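Local coordinates for ABC transporter, periplasmic substrate-binding protein (Thermotoga maritima, PDB 2HPG) that probably serves as the periplasmic substrate-binding protein of a tripartite ATP-independent (TRAP) transporter, capturing a solute and presenting it for import, at residues G85-A90 / L226-E231; I93-A98 / N309-L314. All blocks are in the same frame, centred on the assembly; numbering follows the deposited sequence. Where two conformers were deposited one is given.

Interaction 1. Residues G85-A90 / L226-E231; sequences GVMNLA and LLINFE
M87, modelled as selenomethionine, reaches from a 3-10 turn to I228 and F230 on the long strand 218-234, where it makes a Met-aromatic contact within the periplasmic binding protein fold. The dry half of the interface is built from these three buried side chains. CE of M87 lies 3.7 Å from CD1 of I228 and 4.0 Å from CZ of F230, so a single methyl fills the angle between a branched aliphatic chain and a ring rim. I228 and F230 are two apart on the strand, and both start toward the turn, as alternation in an extended chain requires. The selenium approaches the F230 ring at its edge, in the ring plane: SE of M87 is 5.3 Å from the ring centroid, 89° off the normal. A long, unbranched chain suits this place because it can bend. With chi3 at 34°, the terminal methyl folds back from the selenium toward I228 while SE stays beside CZ. Elsewhere, the F230 ring meets F135 of strand 130-146 with the planes at about 20°.

Toward L226 the backbones stand apart, and ordered water takes the place of direct bonding. One water donates to both O of M87 and O of L226, linking two carbonyls that could not bond to each other. Another accepts from N of I228 and lies 2.9 Å from O of M87, while a third joins O of L89 to N of L226, the latter link being weak. Two waters thus lie within bonding distance of the M87 carbonyl, at the C-terminal side of the 3-10 turn; the one shared with L226 sits 2.8 Å from O of L226.

Interaction 2. Residues I93-A98 / N309-L314; sequences IDFMGA and NALNQL
F95 and M96, a selenomethionine, lie where the short helix 92-95 gives way to loop and pack against L311 and L314 of helix 308-318, just before G97 completes a Schellman motif. The first shell is wholly apolar in its side chains. In the conformer described here, one of two deposited, M96 bends at both chi2 (-59°) and chi3 (-56°), which curls its tip onto the neighbouring helix: SE of M96 rests 3.8 Å from CD1 of L311, and CE of M96 lies 3.8 Å from CB of L314. In this conformer CE of M96 also comes 3.4 Å from O of L314, touching backbone as well as side chain. L311 forks against both partners. CD1 of L311 also meets CB of F95 at 4.0 Å, while CD2 approaches the F95 ring obliquely. L311 and L314 are three apart, nearly one helical turn, so they present neighbouring apolar side chains on one side of the helix, and M96, so bent, fits its tip against both.

Farther out, helix 291-305 supports the contact through K299, which touches L311 and forms a cation-pi interaction with F95. Helix 101-112 backs the other end, with V107 against M96 and I111 against L314. The turn itself is fixed by G97, whose positive phi of 99° suits glycine, and by two bonds back into the last turn: N of G97 to O of D94, and N of A98 to O of I93 at 3.0 Å.

Interaction 1 is fully buried near the middle of the chain, whereas interaction 2 lies about 16 Å from the chain centre and is only partly buried. Their centres are 12 Å apart, and the two touch: V86 packs on L311 and L314, L226 on I93, and O of A90 touches CE2 of F95. The polypeptide from 85 to 98 therefore supplies one side of each, facing the central strand 218-234 first and the C-terminal helix 308-318 next. Selenomethionine is the reaching residue in both, but the inner contact pairs its apolar patch with water-bridged backbone, while the outer joins helices through aliphatic packing.

Interaction 1. Residues G85-A90 / L226-E231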
loop_
_atom_site.group_PDB
_atom_site.type_symbol
_atom_site.label_atom_id
_atom_site.label_comp_id
_atom_site.label_asym_id
_atom_site.label_seq_id
_atom_site.Cartn_x
_atom_site.Cartn_y
_atom_site.Cartn_z
ATOM N N GLY A 85 0.466 -5.030 -11.070
ATOM C CA GLY A 85 0.867 -5.767 -9.877
ATOM C C GLY A 85 2.352 -5.761 -9.550
ATOM O O GLY A 85 2.740 -6.079 -8.421
ATOM N N VAL A 86 3.181 -5.366 -10.513
ATOM C CA VAL A 86 4.608 -5.197 -10.271
ATOM C C VAL A 86 4.892 -4.196 -9.123
ATOM O O VAL A 86 5.928 -4.296 -8.444
ATOM C CB VAL A 86 5.366 -4.773 -11.582
ATOM C CG1 VAL A 86 5.107 -3.342 -11.907
ATOM C CG2 VAL A 86 6.879 -5.055 -11.433
HETATM N N MSE A 87 3.967 -3.261 -8.888
HETATM C CA MSE A 87 4.175 -2.219 -7.871
HETATM C C MSE A 87 3.939 -2.675 -6.413
HETATM O O MSE A 87 4.107 -1.872 -5.492
HETATM C CB MSE A 87 3.335 -0.991 -8.193
HETATM C CG MSE A 87 3.535 -0.518 -9.628
HETATM SE SE MSE A 87 2.829 1.210 -10.036
HETATM C CE MSE A 87 3.128 2.124 -8.346
ATOM N N ASN A 88 3.582 -3.940 -6.213
ATOM C CA ASN A 88 3.436 -4.522 -4.859
ATOM C C ASN A 88 4.488 -5.593 -4.581
ATOM O O ASN A 88 4.432 -6.307 -3.564
ATOM C CB ASN A 88 2.024 -5.109 -4.662
ATOM C CG ASN A 88 1.423 -4.760 -3.296
ATOM O OD1 ASN A 88 1.971 -5.115 -2.258
ATOM N ND2 ASN A 88 0.334 -4.028 -3.304
ATOM N N LEU A 89 5.460 -5.704 -5.478
ATOM C CA LEU A 89 6.504 -6.687 -5.319
ATOM C C LEU A 89 7.681 -6.137 -4.498
ATOM O O LEU A 89 7.922 -4.914 -4.437
ATOM C CB LEU A 89 6.945 -7.233 -6.694
ATOM C CG LEU A 89 6.004 -8.273 -7.299
ATOM C CD1 LEU A 89 6.567 -8.763 -8.614
ATOM C CD2 LEU A 89 5.805 -9.440 -6.376
ATOM N N ALA A 90 8.379 -7.058 -3.839
ATOM C CA ALA A 90 9.488 -6.715 -2.949
ATOM C C ALA A 90 10.491 -5.840 -3.664
ATOM O O ALA A 90 10.841 -6.112 -4.796
ATOM C CB ALA A 90 10.172 -7.979 -2.409
ATOM N N LEU A 226 7.601 -1.074 0.035
ATOM C CA LEU A 226 6.980 0.231 0.239
ATOM C C LEU A 226 5.526 0.096 -0.198
ATOM O O LEU A 226 5.255 -0.108 -1.384
ATOM C CB LEU A 226 7.666 1.321 -0.580
ATOM C CG LEU A 226 7.062 2.700 -0.373
ATOM C CD1 LEU A 226 7.297 3.183 1.052
ATOM C CD2 LEU A 226 7.585 3.676 -1.409
ATOM N N LEU A 227 4.599 0.190 0.748
ATOM C CA LEU A 227 3.174 -0.011 0.460
ATOM C C LEU A 227 2.551 1.199 -0.226
ATOM O O LEU A 227 2.364 2.274 0.377
ATOM C CB LEU A 227 2.409 -0.407 1.734
ATOM C CG LEU A 227 0.896 -0.637 1.631
ATOM C CD1 LEU A 227 0.485 -1.332 0.347
ATOM C CD2 LEU A 227 0.447 -1.445 2.869
ATOM N N ILE A 228 2.276 1.015 -1.512
ATOM C CA ILE A 228 1.663 2.033 -2.332
ATOM C C ILE A 228 0.196 1.673 -2.466
ATOM O O ILE A 228 -0.144 0.623 -3.015
ATOM C CB ILE A 228 2.290 2.061 -3.739
ATOM C CG1 ILE A 228 3.803 2.314 -3.659
ATOM C CG2 ILE A 228 1.620 3.138 -4.594
ATOM C CD1 ILE A 228 4.528 1.915 -4.973
ATOM N N ASN A 229 -0.671 2.534 -1.971
ATOM C CA ASN A 229 -2.101 2.297 -2.112
ATOM C C ASN A 229 -2.637 2.957 -3.364
ATOM O O ASN A 229 -2.159 4.028 -3.784
ATOM C CB ASN A 229 -2.859 2.775 -0.883
ATOM C CG ASN A 229 -2.640 1.880 0.325
ATOM O OD1 ASN A 229 -2.004 2.277 1.300
ATOM N ND2 ASN A 229 -3.149 0.653 0.251
ATOM N N PHE A 230 -3.633 2.301 -3.960
ATOM C CA PHE A 230 -4.343 2.822 -5.121
ATOM C C PHE A 230 -5.752 3.193 -4.715
ATOM O O PHE A 230 -6.422 2.433 -4.042
ATOM C CB PHE A 230 -4.383 1.768 -6.216
ATOM C CG PHE A 230 -3.136 1.699 -7.011
ATOM C CD1 PHE A 230 -3.143 2.037 -8.350
ATOM C CD2 PHE A 230 -1.934 1.335 -6.416
ATOM C CE1 PHE A 230 -1.982 1.985 -9.082
ATOM C CE2 PHE A 230 -0.774 1.294 -7.150
ATOM C CZ PHE A 230 -0.809 1.613 -8.490
ATOM N N GLU A 231 -6.189 4.378 -5.118
ATOM C CA GLU A 231 -7.472 4.917 -4.695
ATOM C C GLU A 231 -8.390 4.869 -5.903
ATOM O O GLU A 231 -8.144 5.547 -6.896
ATOM C CB GLU A 231 -7.289 6.344 -4.170
ATOM C CG GLU A 231 -6.170 6.490 -3.138
ATOM C CD GLU A 231 -6.345 5.579 -1.936
ATOM O OE1 GLU A 231 -7.504 5.417 -1.535
ATOM O OE2 GLU A 231 -5.330 5.031 -1.403
HETATM O O HOH W 1 6.294 -0.752 -3.930
HETATM O O HOH W 2 2.811 -1.586 -2.945
HETATM O O HOH W 3 7.315 -2.899 -2.794
#

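Interaction 2. Residues I93-A98 / N309-L314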
loop_
_atom_site.group_PDB
_atom_site.type_symbol
_atom_site.label_atom_id
_atom_site.label_comp_id
_atom_site.label_asym_id
_atom_site.label_seq_id
_atom_site.Cartn_x
_atom_site.Cartn_y
_atom_site.Cartn_z
ATOM N N ILE A 93 10.221 -0.113 -5.311
ATOM C CA ILE A 93 10.580 1.314 -5.335
ATOM C C ILE A 93 12.114 1.471 -5.357
ATOM O O ILE A 93 12.638 2.483 -5.848
ATOM C CB ILE A 93 9.939 2.138 -4.174
ATOM C CG1 ILE A 93 9.687 3.582 -4.612
ATOM C CG2 ILE A 93 10.812 2.137 -2.941
ATOM C CD1 ILE A 93 8.466 3.746 -5.524
ATOM N N ASP A 94 12.828 0.467 -4.853
ATOM C CA ASP A 94 14.302 0.515 -4.850
ATOM C C ASP A 94 14.860 0.223 -6.227
ATOM O O ASP A 94 15.788 0.882 -6.672
ATOM C CB ASP A 94 14.905 -0.450 -3.835
ATOM C CG ASP A 94 14.917 0.120 -2.439
ATOM O OD1 ASP A 94 15.970 0.641 -2.020
ATOM O OD2 ASP A 94 13.866 0.086 -1.780
ATOM N N PHE A 95 14.297 -0.772 -6.893
ATOM C CA PHE A 95 14.604 -1.035 -8.295
ATOM C C PHE A 95 14.278 0.154 -9.185
ATOM O O PHE A 95 14.931 0.345 -10.206
ATOM C CB PHE A 95 13.871 -2.272 -8.789
ATOM C CG PHE A 95 14.267 -3.543 -8.085
ATOM C CD1 PHE A 95 15.587 -3.810 -7.778
ATOM C CD2 PHE A 95 13.323 -4.514 -7.811
ATOM C CE1 PHE A 95 15.946 -5.002 -7.163
ATOM C CE2 PHE A 95 13.666 -5.690 -7.191
ATOM C CZ PHE A 95 14.980 -5.937 -6.865
HETATM N N MSE A 96 13.287 0.960 -8.814
HETATM C CA MSE A 96 12.989 2.159 -9.604
HETATM C C MSE A 96 13.937 3.316 -9.266
HETATM O O MSE A 96 13.876 4.377 -9.905
HETATM C CB MSE A 96 11.527 2.583 -9.430
HETATM C CG MSE A 96 10.504 1.520 -9.830
HETATM SE SE MSE A 96 10.621 0.929 -11.702
HETATM C CE MSE A 96 10.438 2.680 -12.578
ATOM N N GLY A 97 14.803 3.115 -8.271
ATOM C CA GLY A 97 15.861 4.069 -7.930
ATOM C C GLY A 97 15.592 5.007 -6.764
ATOM O O GLY A 97 16.402 5.893 -6.482
ATOM N N ALA A 98 14.452 4.839 -6.103
ATOM C CA ALA A 98 14.086 5.707 -4.986
ATOM C C ALA A 98 14.817 5.229 -3.750
ATOM O O ALA A 98 14.807 4.037 -3.436
ATOM C CB ALA A 98 12.600 5.678 -4.749
ATOM N N ASN A 309 9.316 -8.175 -17.055
ATOM C CA ASN A 309 9.135 -7.278 -18.208
ATOM C C ASN A 309 8.445 -5.991 -17.805
ATOM O O ASN A 309 8.856 -4.895 -18.225
ATOM C CB ASN A 309 8.354 -7.966 -19.346
ATOM C CG ASN A 309 9.258 -8.748 -20.296
ATOM O OD1 ASN A 309 10.431 -8.407 -20.475
ATOM N ND2 ASN A 309 8.710 -9.792 -20.918
ATOM N N ALA A 310 7.413 -6.115 -16.965
ATOM C CA ALA A 310 6.683 -4.945 -16.455
ATOM C C ALA A 310 7.591 -3.963 -15.741
ATOM O O ALA A 310 7.488 -2.767 -15.951
ATOM C CB ALA A 310 5.542 -5.389 -15.520
ATOM N N LEU A 311 8.465 -4.472 -14.873
ATOM C CA LEU A 311 9.431 -3.629 -14.132
ATOM C C LEU A 311 10.384 -2.904 -15.088
ATOM O O LEU A 311 10.563 -1.681 -15.035
ATOM C CB LEU A 311 10.237 -4.503 -13.154
ATOM C CG LEU A 311 11.397 -3.845 -12.388
ATOM C CD1 LEU A 311 10.883 -2.819 -11.402
ATOM C CD2 LEU A 311 12.240 -4.890 -11.683
ATOM N N ASN A 312 10.987 -3.682 -15.973
ATOM C CA ASN A 312 11.931 -3.164 -16.976
ATOM C C ASN A 312 11.303 -2.092 -17.853
ATOM O O ASN A 312 11.910 -1.028 -18.115
ATOM C CB ASN A 312 12.447 -4.326 -17.823
ATOM C CG ASN A 312 13.412 -5.210 -17.058
ATOM O OD1 ASN A 312 14.267 -4.704 -16.327
ATOM N ND2 ASN A 312 13.278 -6.525 -17.205
ATOM N N GLN A 313 10.065 -2.354 -18.267
ATOM C CA GLN A 313 9.327 -1.383 -19.047
ATOM C C GLN A 313 9.159 -0.085 -18.288
ATOM O O GLN A 313 9.341 0.977 -18.854
ATOM C CB GLN A 313 7.968 -1.933 -19.477
ATOM C CG GLN A 313 7.303 -1.064 -20.542
ATOM C CD GLN A 313 8.153 -0.911 -21.821
ATOM O OE1 GLN A 313 8.578 -1.904 -22.419
ATOM N NE2 GLN A 313 8.385 0.335 -22.238
ATOM N N LEU A 314 8.841 -0.160 -17.000
ATOM C CA LEU A 314 8.743 1.056 -16.177
ATOM C C LEU A 314 10.103 1.753 -15.969
ATOM O O LEU A 314 10.183 2.996 -15.963
ATOM C CB LEU A 314 8.078 0.753 -14.820
ATOM C CG LEU A 314 6.544 0.626 -14.801
ATOM C CD1 LEU A 314 6.028 0.222 -13.406
ATOM C CD2 LEU A 314 5.878 1.932 -15.270
#